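Local coordinates for GH127 beta-L-arabinofuranoside (Geobacillus stearothermophilus, PDB 4QK0), which probably hydrolyses beta-L-arabinofuranosides, as a glycoside hydrolase of family 127, releasing L-arabinose from the non-reducing ends of its substrates, at residues Met133-Asn138 / Asp229-Ala234; Gly183-Tyr188 / Pro225-Gln230; Val534-Ala539 / Val550-Gly555. All blocks are in the same frame, centred on the assembly; numbering follows the deposited sequence. Where two conformers were deposited one is given.

In the fold
Contacts 1 and 2 are neighbours in the helical catalytic domain, their centres about 8 Å apart, and both rest on helix 227-234: residues 183-188 lie against its first turn, residues 133-138 against the side chains further along, and the segments overlap at D229 and Q230. This helix is thus a common support for two loops distant in sequence, which also touch each other, L135 CB packing on the carbonyl oxygen of Y188. Contact 3 comes later in the chain and stands apart, its centre about 47 Å from that of contact 1 and 48 Å from that of contact 2. It belongs to the C-terminal beta domain, where its sheet continues into the second subunit.

Contact 1 (Met133-Asn138 / Asp229-Ala234)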
loop_
_atom_site.group_PDB
_atom_site.type_symbol
_atom_site.label_atom_id
_atom_site.label_comp_id
_atom_site.label_asym_id
_atom_site.label_seq_id
_atom_site.Cartn_x
_atom_site.Cartn_y
_atom_site.Cartn_z
HETATM N N MSE A 133 -5.045 -26.096 24.903
HETATM C CA MSE A 133 -5.199 -26.779 23.617
HETATM C C MSE A 133 -4.961 -25.855 22.425
HETATM O O MSE A 133 -4.880 -26.303 21.293
HETATM C CB MSE A 133 -6.583 -27.443 23.524
HETATM C CG MSE A 133 -6.802 -28.541 24.578
HETATM SE SE MSE A 133 -5.610 -30.112 24.406
HETATM C CE MSE A 133 -4.485 -30.063 26.010
ATOM N N ASN A 134 -4.859 -24.548 22.661
ATOM C CA ASN A 134 -4.566 -23.583 21.602
ATOM C C ASN A 134 -3.708 -22.433 22.089
ATOM O O ASN A 134 -4.130 -21.276 22.230
ATOM C CB ASN A 134 -5.838 -23.050 20.917
ATOM C CG ASN A 134 -5.513 -22.339 19.602
ATOM O OD1 ASN A 134 -4.365 -21.951 19.339
ATOM N ND2 ASN A 134 -6.524 -22.172 18.772
ATOM N N LEU A 135 -2.447 -22.779 22.292
ATOM C CA LEU A 135 -1.412 -21.814 22.676
ATOM C C LEU A 135 -1.059 -20.900 21.534
ATOM O O LEU A 135 -0.590 -19.787 21.757
ATOM C CB LEU A 135 -0.145 -22.566 23.151
ATOM C CG LEU A 135 -0.107 -23.067 24.621
ATOM C CD1 LEU A 135 -0.071 -21.886 25.553
ATOM C CD2 LEU A 135 -1.302 -23.953 24.959
ATOM N N ARG A 136 -1.223 -21.371 20.313
ATOM C CA ARG A 136 -0.887 -20.549 19.133
ATOM C C ARG A 136 -1.725 -19.268 19.120
ATOM O O ARG A 136 -1.200 -18.209 18.845
ATOM C CB ARG A 136 -1.144 -21.313 17.838
ATOM C CG ARG A 136 -0.567 -20.604 16.626
ATOM C CD ARG A 136 -1.081 -21.208 15.322
ATOM N NE ARG A 136 -2.504 -21.040 15.222
ATOM C CZ ARG A 136 -3.298 -21.714 14.398
ATOM N NH1 ARG A 136 -2.786 -22.622 13.592
ATOM N NH2 ARG A 136 -4.631 -21.497 14.419
ATOM N N ASP A 137 -3.000 -19.378 19.490
ATOM C CA ASP A 137 -3.927 -18.261 19.362
ATOM C C ASP A 137 -4.500 -17.716 20.645
ATOM O O ASP A 137 -4.815 -16.535 20.683
ATOM C CB ASP A 137 -5.158 -18.670 18.512
ATOM C CG ASP A 137 -4.776 -19.161 17.117
ATOM O OD1 ASP A 137 -3.722 -18.743 16.582
ATOM O OD2 ASP A 137 -5.541 -19.974 16.579
ATOM N N ASN A 138 -4.699 -18.538 21.676
ATOM C CA ASN A 138 -5.537 -18.061 22.786
ATOM C C ASN A 138 -4.847 -17.408 24.005
ATOM O O ASN A 138 -5.525 -17.116 24.989
ATOM C CB ASN A 138 -6.506 -19.118 23.184
ATOM C CG ASN A 138 -7.509 -19.413 22.089
ATOM O OD1 ASN A 138 -7.553 -18.743 21.079
ATOM N ND2 ASN A 138 -8.304 -20.416 22.294
ATOM N N ASP A 229 2.073 -27.177 15.055
ATOM C CA ASP A 229 1.478 -28.195 14.154
ATOM C C ASP A 229 0.882 -29.339 14.945
ATOM O O ASP A 229 -0.168 -29.848 14.599
ATOM C CB ASP A 229 2.512 -28.737 13.145
ATOM C CG ASP A 229 2.782 -27.781 12.000
ATOM O OD1 ASP A 229 1.983 -26.841 11.773
ATOM O OD2 ASP A 229 3.836 -27.936 11.346
ATOM N N GLN A 230 1.547 -29.735 16.023
ATOM C CA GLN A 230 1.044 -30.837 16.853
ATOM C C GLN A 230 -0.274 -30.462 17.477
ATOM O O GLN A 230 -1.205 -31.242 17.413
ATOM C CB GLN A 230 2.062 -31.246 17.932
ATOM C CG GLN A 230 3.394 -31.762 17.370
ATOM C CD GLN A 230 4.480 -31.961 18.426
ATOM O OE1 GLN A 230 4.655 -31.160 19.350
ATOM N NE2 GLN A 230 5.240 -33.029 18.264
ATOM N N GLU A 231 -0.379 -29.284 18.094
ATOM C CA GLU A 231 -1.670 -28.941 18.740
ATOM C C GLU A 231 -2.779 -28.690 17.733
ATOM O O GLU A 231 -3.951 -29.011 17.983
ATOM C CB GLU A 231 -1.553 -27.768 19.743
ATOM C CG GLU A 231 -0.994 -26.473 19.202
ATOM C CD GLU A 231 -1.406 -25.250 20.017
ATOM O OE1 GLU A 231 -1.647 -24.193 19.395
ATOM O OE2 GLU A 231 -1.474 -25.330 21.281
ATOM N N LYS A 232 -2.398 -28.138 16.597
ATOM C CA LYS A 232 -3.323 -27.912 15.476
ATOM C C LYS A 232 -3.948 -29.219 15.006
ATOM O O LYS A 232 -5.153 -29.347 14.899
ATOM C CB LYS A 232 -2.539 -27.250 14.341
ATOM C CG LYS A 232 -3.161 -27.263 12.973
ATOM C CD LYS A 232 -2.548 -26.201 12.034
ATOM C CE LYS A 232 -1.730 -26.782 10.906
ATOM N NZ LYS A 232 -1.867 -25.938 9.683
ATOM N N GLU A 233 -3.105 -30.178 14.703
ATOM C CA GLU A 233 -3.513 -31.556 14.379
ATOM C C GLU A 233 -4.477 -32.138 15.432
ATOM O O GLU A 233 -5.550 -32.598 15.098
ATOM C CB GLU A 233 -2.221 -32.388 14.250
ATOM C CG GLU A 233 -2.351 -33.905 14.328
ATOM C CD GLU A 233 -2.597 -34.546 12.982
ATOM O OE1 GLU A 233 -3.127 -33.848 12.081
ATOM O OE2 GLU A 233 -2.268 -35.745 12.847
ATOM N N ALA A 234 -4.105 -32.072 16.711
ATOM C CA ALA A 234 -4.965 -32.534 17.808
ATOM C C ALA A 234 -6.332 -31.818 17.889
ATOM O O ALA A 234 -7.276 -32.401 18.385
ATOM C CB ALA A 234 -4.241 -32.409 19.143
HETATM O O HOH W 1 -4.693 -29.028 20.681
#
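E231 reaches from helix 227-234 into the loop 133-138 and takes two successive backbone N-H groups, those of L135 and R136, with one carboxylate. Its CB lies 4.0 Å from M133 O, and a chi1 of 57° sets CG between the backbone N and the carbonyl carbon; beyond CG the chain is extended, which carries the acid straight across to the loop. The carboxylate carbon CD lies 3.5 Å from L135 N, its nearest neighbour across the contact. At the tip each oxygen takes one N-H. OE2 accepts from L135 N at 2.9 Å through its syn lone pair, while OE1 takes R136 N at 3.0 Å, also on the syn side but 24° out of the carboxylate plane. With both oxygens engaged, the carboxylate is fixed in rotation. R235, just past the end of the helix, adds a salt bridge to OE1.

The loop that receives this acid contains an Asx motif: N134 OD1 accepts from D137 N at 2.9 Å, the donor standing above the carbonyl plane. The amide of N134 is turned at nearly a right angle to the E231 carboxylate. R136 folds back on its neighbour, NE and NH2 gripping D137 side-on, one nitrogen to each carboxylate oxygen, and NH2 to OD2 measures 2.8 Å. Its NH1 leans the other way, where CD of K232 lies at the guanidinium edge 3.9 Å off, and it meets E237 in a second salt bridge. A water donates to both M133 O and E231 O, tying the backbone of M133 (selenomethionine here) to that of E231.

Contact 2 (Gly183-Tyr188 / Pro225-Gln230); sequences GQIPGY and PYYFDQ
G187 and Y227 bring the two backbones nearest, their CA atoms 5.8 Å apart, where the irregular loop 183-188 passes the first turn of helix 227-234. The loop bends at P186 in an inverse gamma turn closed by a weak bond from G187 N to I185 O, and Y226 occupies the N-cap position of the helix. Having no side chain, G187 can lay its CA directly over the face of the Y227 ring, a CH-pi contact 3.5 Å from CA to the ring centroid and only 11° off the normal. Chi1 of Y227 is 172°, which sends CG away from the backbone N and out to the loop. Further along the same ring, CE1 touches I185 CG2 at 3.5 Å.

Three aromatic rings, those of Y188, Y227 and F228, join the loop between helices 162-177 and 194-205 to the start of helix 227-234, within the helical catalytic domain of the six-hairpin clan. Both pairings are T-shaped: Y227 turns its edge to the face of Y188, with planes at 63°, and Y188 in turn directs its own edge at the face of F228, the centroids 5.1 Å apart. In the second pair Y188 CE1 stands over the F228 ring, 3.6 Å from CZ. The hydroxyl of Y188 extends past Y227 CB towards the helix start, where a water bonded to it accepts from F228 N at 2.7 Å. Beyond the two segments, Y188 OH is also hydrogen-bonded to G222 N.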
loop_
_atom_site.group_PDB
_atom_site.type_symbol
_atom_site.label_atom_id
_atom_site.label_comp_id
_atom_site.label_asym_id
_atom_site.label_seq_id
_atom_site.Cartn_x
_atom_site.Cartn_y
_atom_site.Cartn_z
ATOM N N GLY A 183 4.834 -36.356 30.482
ATOM C CA GLY A 183 3.478 -35.789 30.654
ATOM C C GLY A 183 3.401 -34.259 30.505
ATOM O O GLY A 183 2.341 -33.696 30.680
ATOM N N GLN A 184 4.517 -33.581 30.190
ATOM C CA GLN A 184 4.524 -32.154 29.999
ATOM C C GLN A 184 4.236 -31.813 28.553
ATOM O O GLN A 184 4.389 -32.639 27.670
ATOM C CB GLN A 184 5.836 -31.548 30.408
ATOM C CG GLN A 184 6.124 -31.749 31.892
ATOM C CD GLN A 184 7.249 -30.866 32.358
ATOM O OE1 GLN A 184 8.341 -30.928 31.832
ATOM N NE2 GLN A 184 6.952 -29.962 33.213
ATOM N N ILE A 185 3.771 -30.596 28.318
ATOM C CA ILE A 185 3.537 -30.122 26.946
ATOM C C ILE A 185 4.805 -29.382 26.476
ATOM O O ILE A 185 5.225 -28.406 27.125
ATOM C CB ILE A 185 2.320 -29.164 26.906
ATOM C CG1 ILE A 185 1.051 -29.882 27.400
ATOM C CG2 ILE A 185 2.085 -28.685 25.489
ATOM C CD1 ILE A 185 -0.142 -28.961 27.585
ATOM N N PRO A 186 5.372 -29.762 25.322
ATOM C CA PRO A 186 6.574 -29.099 24.820
ATOM C C PRO A 186 6.216 -27.829 24.031
ATOM O O PRO A 186 6.631 -27.636 22.879
ATOM C CB PRO A 186 7.207 -30.175 23.928
ATOM C CG PRO A 186 6.038 -30.878 23.361
ATOM C CD PRO A 186 4.960 -30.861 24.443
ATOM N N GLY A 187 5.467 -26.959 24.702
ATOM C CA GLY A 187 4.813 -25.851 24.074
ATOM C C GLY A 187 5.308 -24.516 24.544
ATOM O O GLY A 187 6.207 -24.410 25.384
ATOM N N TYR A 188 4.624 -23.507 24.048
ATOM C CA TYR A 188 4.932 -22.094 24.298
ATOM C C TYR A 188 3.805 -21.233 23.650
ATOM O O TYR A 188 3.042 -21.765 22.872
ATOM C CB TYR A 188 6.310 -21.760 23.707
ATOM C CG TYR A 188 6.618 -22.368 22.377
ATOM C CD1 TYR A 188 6.108 -21.815 21.195
ATOM C CD2 TYR A 188 7.419 -23.518 22.266
ATOM C CE1 TYR A 188 6.375 -22.380 19.962
ATOM C CE2 TYR A 188 7.682 -24.084 21.024
ATOM C CZ TYR A 188 7.168 -23.507 19.876
ATOM O OH TYR A 188 7.469 -24.036 18.629
ATOM N N PRO A 225 9.714 -31.361 15.764
ATOM C CA PRO A 225 8.514 -31.067 14.946
ATOM C C PRO A 225 7.778 -29.917 15.630
ATOM O O PRO A 225 7.821 -29.791 16.860
ATOM C CB PRO A 225 7.726 -32.374 15.003
ATOM C CG PRO A 225 8.128 -32.993 16.313
ATOM C CD PRO A 225 9.534 -32.567 16.600
ATOM N N TYR A 226 7.164 -29.048 14.848
ATOM C CA TYR A 226 6.572 -27.806 15.379
ATOM C C TYR A 226 5.475 -28.071 16.381
ATOM O O TYR A 226 4.488 -28.730 16.077
ATOM C CB TYR A 226 5.993 -26.995 14.224
ATOM C CG TYR A 226 6.987 -26.268 13.320
ATOM C CD1 TYR A 226 7.990 -25.491 13.846
ATOM C CD2 TYR A 226 6.853 -26.317 11.940
ATOM C CE1 TYR A 226 8.843 -24.787 13.031
ATOM C CE2 TYR A 226 7.703 -25.616 11.110
ATOM C CZ TYR A 226 8.697 -24.856 11.659
ATOM O OH TYR A 226 9.608 -24.163 10.857
ATOM N N TYR A 227 5.630 -27.567 17.586
ATOM C CA TYR A 227 4.555 -27.651 18.566
ATOM C C TYR A 227 3.220 -27.158 18.002
ATOM O O TYR A 227 2.174 -27.778 18.237
ATOM C CB TYR A 227 4.897 -26.885 19.842
ATOM C CG TYR A 227 3.717 -26.811 20.755
ATOM C CD1 TYR A 227 3.158 -27.967 21.300
ATOM C CD2 TYR A 227 3.120 -25.614 21.043
ATOM C CE1 TYR A 227 2.030 -27.912 22.094
ATOM C CE2 TYR A 227 2.011 -25.552 21.845
ATOM C CZ TYR A 227 1.462 -26.692 22.364
ATOM O OH TYR A 227 0.373 -26.586 23.173
ATOM N N PHE A 228 3.224 -26.048 17.268
ATOM C CA PHE A 228 1.937 -25.512 16.804
ATOM C C PHE A 228 1.279 -26.432 15.820
ATOM O O PHE A 228 0.057 -26.447 15.711
ATOM C CB PHE A 228 2.086 -24.089 16.198
ATOM C CG PHE A 228 2.480 -23.033 17.183
ATOM C CD1 PHE A 228 2.056 -23.078 18.532
ATOM C CD2 PHE A 228 3.244 -21.973 16.786
ATOM C CE1 PHE A 228 2.390 -22.100 19.443
ATOM C CE2 PHE A 228 3.588 -20.976 17.702
ATOM C CZ PHE A 228 3.167 -21.047 19.022
ATOM N N ASP A 229 2.073 -27.177 15.055
ATOM C CA ASP A 229 1.478 -28.195 14.154
ATOM C C ASP A 229 0.882 -29.339 14.945
ATOM O O ASP A 229 -0.168 -29.848 14.599
ATOM C CB ASP A 229 2.512 -28.737 13.145
ATOM C CG ASP A 229 2.782 -27.781 12.000
ATOM O OD1 ASP A 229 1.983 -26.841 11.773
ATOM O OD2 ASP A 229 3.836 -27.936 11.346
ATOM N N GLN A 230 1.547 -29.735 16.023
ATOM C CA GLN A 230 1.044 -30.837 16.853
ATOM C C GLN A 230 -0.274 -30.462 17.477
ATOM O O GLN A 230 -1.205 -31.242 17.413
ATOM C CB GLN A 230 2.062 -31.246 17.932
ATOM C CG GLN A 230 3.394 -31.762 17.370
ATOM C CD GLN A 230 4.480 -31.961 18.426
ATOM O OE1 GLN A 230 4.655 -31.160 19.350
ATOM N NE2 GLN A 230 5.240 -33.029 18.264
HETATM O O HOH W 2 5.374 -24.513 16.749
HETATM O O HOH W 3 8.250 -26.402 18.517
#

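Contact 3 (Val534-Ala539 / Val550-Gly555)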
loop_
_atom_site.group_PDB
_atom_site.type_symbol
_atom_site.label_atom_id
_atom_site.label_comp_id
_atom_site.label_asym_id
_atom_site.label_seq_id
_atom_site.Cartn_x
_atom_site.Cartn_y
_atom_site.Cartn_z
ATOM N N VAL A 534 19.743 22.588 14.796
ATOM C CA VAL A 534 18.729 21.912 13.951
ATOM C C VAL A 534 19.489 21.046 12.974
ATOM O O VAL A 534 20.302 21.547 12.285
ATOM C CB VAL A 534 17.848 22.893 13.159
ATOM C CG1 VAL A 534 16.913 22.142 12.185
ATOM C CG2 VAL A 534 16.999 23.709 14.115
ATOM N N GLU A 535 19.201 19.767 12.922
ATOM C CA GLU A 535 19.861 18.911 12.009
ATOM C C GLU A 535 18.914 18.437 10.878
ATOM O O GLU A 535 17.749 18.169 11.100
ATOM C CB GLU A 535 20.337 17.652 12.726
ATOM C CG GLU A 535 21.313 17.860 13.870
ATOM C CD GLU A 535 22.778 18.054 13.443
ATOM O OE1 GLU A 535 23.065 18.369 12.247
ATOM O OE2 GLU A 535 23.647 17.948 14.357
ATOM N N ARG A 536 19.483 18.290 9.688
ATOM C CA ARG A 536 18.830 17.687 8.536
ATOM C C ARG A 536 19.237 16.222 8.510
ATOM O O ARG A 536 20.397 15.917 8.262
ATOM C CB ARG A 536 19.318 18.361 7.246
ATOM C CG ARG A 536 18.672 19.712 6.914
ATOM C CD ARG A 536 19.264 20.230 5.582
ATOM N NE ARG A 536 18.598 21.384 5.005
ATOM C CZ ARG A 536 18.705 22.633 5.474
ATOM N NH1 ARG A 536 19.469 22.919 6.544
ATOM N NH2 ARG A 536 18.038 23.615 4.883
ATOM N N ILE A 537 18.318 15.316 8.775
ATOM C CA ILE A 537 18.667 13.916 8.822
ATOM C C ILE A 537 18.401 13.248 7.463
ATOM O O ILE A 537 17.313 13.420 6.881
ATOM C CB ILE A 537 17.847 13.218 9.912
ATOM C CG1 ILE A 537 18.032 13.929 11.287
ATOM C CG2 ILE A 537 18.244 11.762 10.020
ATOM C CD1 ILE A 537 19.471 14.006 11.775
ATOM N N LYS A 538 19.362 12.463 6.996
ATOM C CA LYS A 538 19.230 11.664 5.808
ATOM C C LYS A 538 19.177 10.179 6.109
ATOM O O LYS A 538 19.861 9.702 7.007
ATOM C CB LYS A 538 20.415 11.906 4.890
ATOM C CG LYS A 538 20.520 13.321 4.369
ATOM C CD LYS A 538 19.415 13.744 3.397
ATOM C CE LYS A 538 19.303 12.777 2.198
ATOM N NZ LYS A 538 18.239 13.090 1.220
ATOM N N ALA A 539 18.350 9.450 5.372
ATOM C CA ALA A 539 18.286 8.015 5.532
ATOM C C ALA A 539 19.240 7.332 4.588
ATOM O O ALA A 539 19.577 7.855 3.522
ATOM C CB ALA A 539 16.920 7.487 5.302
ATOM N N VAL A 550 14.395 14.531 3.376
ATOM C CA VAL A 550 15.158 14.931 4.543
ATOM C C VAL A 550 14.184 15.115 5.696
ATOM O O VAL A 550 13.009 15.424 5.473
ATOM C CB VAL A 550 15.928 16.215 4.241
ATOM C CG1 VAL A 550 14.994 17.385 4.100
ATOM C CG2 VAL A 550 16.942 16.532 5.309
ATOM N N ALA A 551 14.646 14.822 6.915
ATOM C CA ALA A 551 13.838 14.971 8.123
ATOM C C ALA A 551 14.531 15.959 8.978
ATOM O O ALA A 551 15.765 16.029 9.027
ATOM C CB ALA A 551 13.668 13.654 8.858
ATOM N N LEU A 552 13.751 16.725 9.711
ATOM C CA LEU A 552 14.359 17.629 10.688
ATOM C C LEU A 552 14.355 17.041 12.102
ATOM O O LEU A 552 13.401 16.399 12.531
ATOM C CB LEU A 552 13.601 18.937 10.708
ATOM C CG LEU A 552 13.614 19.625 9.356
ATOM C CD1 LEU A 552 12.799 20.878 9.428
ATOM C CD2 LEU A 552 15.015 19.968 8.881
ATOM N N GLN A 553 15.470 17.231 12.800
ATOM C CA GLN A 553 15.620 16.762 14.159
ATOM C C GLN A 553 16.418 17.785 14.980
ATOM O O GLN A 553 17.402 18.357 14.521
ATOM C CB GLN A 553 16.318 15.407 14.199
ATOM C CG GLN A 553 16.366 14.809 15.596
ATOM C CD GLN A 553 16.891 13.388 15.692
ATOM O OE1 GLN A 553 16.732 12.593 14.775
ATOM N NE2 GLN A 553 17.415 13.036 16.868
ATOM N N ARG A 554 16.026 17.932 16.233
ATOM C CA ARG A 554 16.788 18.780 17.189
ATOM C C ARG A 554 16.891 18.100 18.550
ATOM O O ARG A 554 15.868 17.760 19.151
ATOM C CB ARG A 554 16.056 20.099 17.332
ATOM C CG ARG A 554 16.677 21.057 18.317
ATOM C CD ARG A 554 15.976 22.416 18.326
ATOM N NE ARG A 554 16.731 23.291 19.230
ATOM C CZ ARG A 554 16.588 23.330 20.553
ATOM N NH1 ARG A 554 15.702 22.598 21.181
ATOM N NH2 ARG A 554 17.355 24.111 21.256
ATOM N N GLY A 555 18.108 17.891 19.050
ATOM C CA GLY A 555 18.245 17.075 20.266
ATOM C C GLY A 555 17.699 15.710 19.916
ATOM O O GLY A 555 17.883 15.239 18.786
#
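Strands 534-539 and 549-554 pair as an antiparallel hairpin in the C-terminal domain of the enzyme, a largely buried contact held by the backbone and flanked by side chains on both faces of the sheet. Two hydrogen-bonded pairs carry it. In the first, E535 and Q553 exchange N-H and carbonyl, E535 N to Q553 O at 2.8 Å; in the second, I537 N reaches A551 O at 2.7 Å with an N-H...O angle of 173°, and A551 N returns the bond to I537 O. Between them R536 faces L552 as a non-hydrogen-bonded pair.

On one face, I537 CG1 packs against Q553 CB at 3.7 Å, with A551 CB close to the isoleucine CB. The amide of Q553 reaches forward to the residue just past the strand, NE2 bonding G555 O at 3.0 Å, nearly in the amide plane. E535, also on the I537 face, forms a salt bridge with R492. On the other face R536 and L552 lie side by side and point the same way. From the side, V550 CG2 touches R536 CB at 3.6 Å; the valine chi1 of 69° leaves this methyl anti to the backbone N. The R536 guanidinium goes further, its NH2 bonding the carbonyl oxygens of P576 and A579.

Strand 549-554 also pairs with strands 557-562 and 641-647, whereas K538 and A539 form an antiparallel ladder with a strand of the second subunit: a beta hairpin whose sheet is extended across a dimer interface.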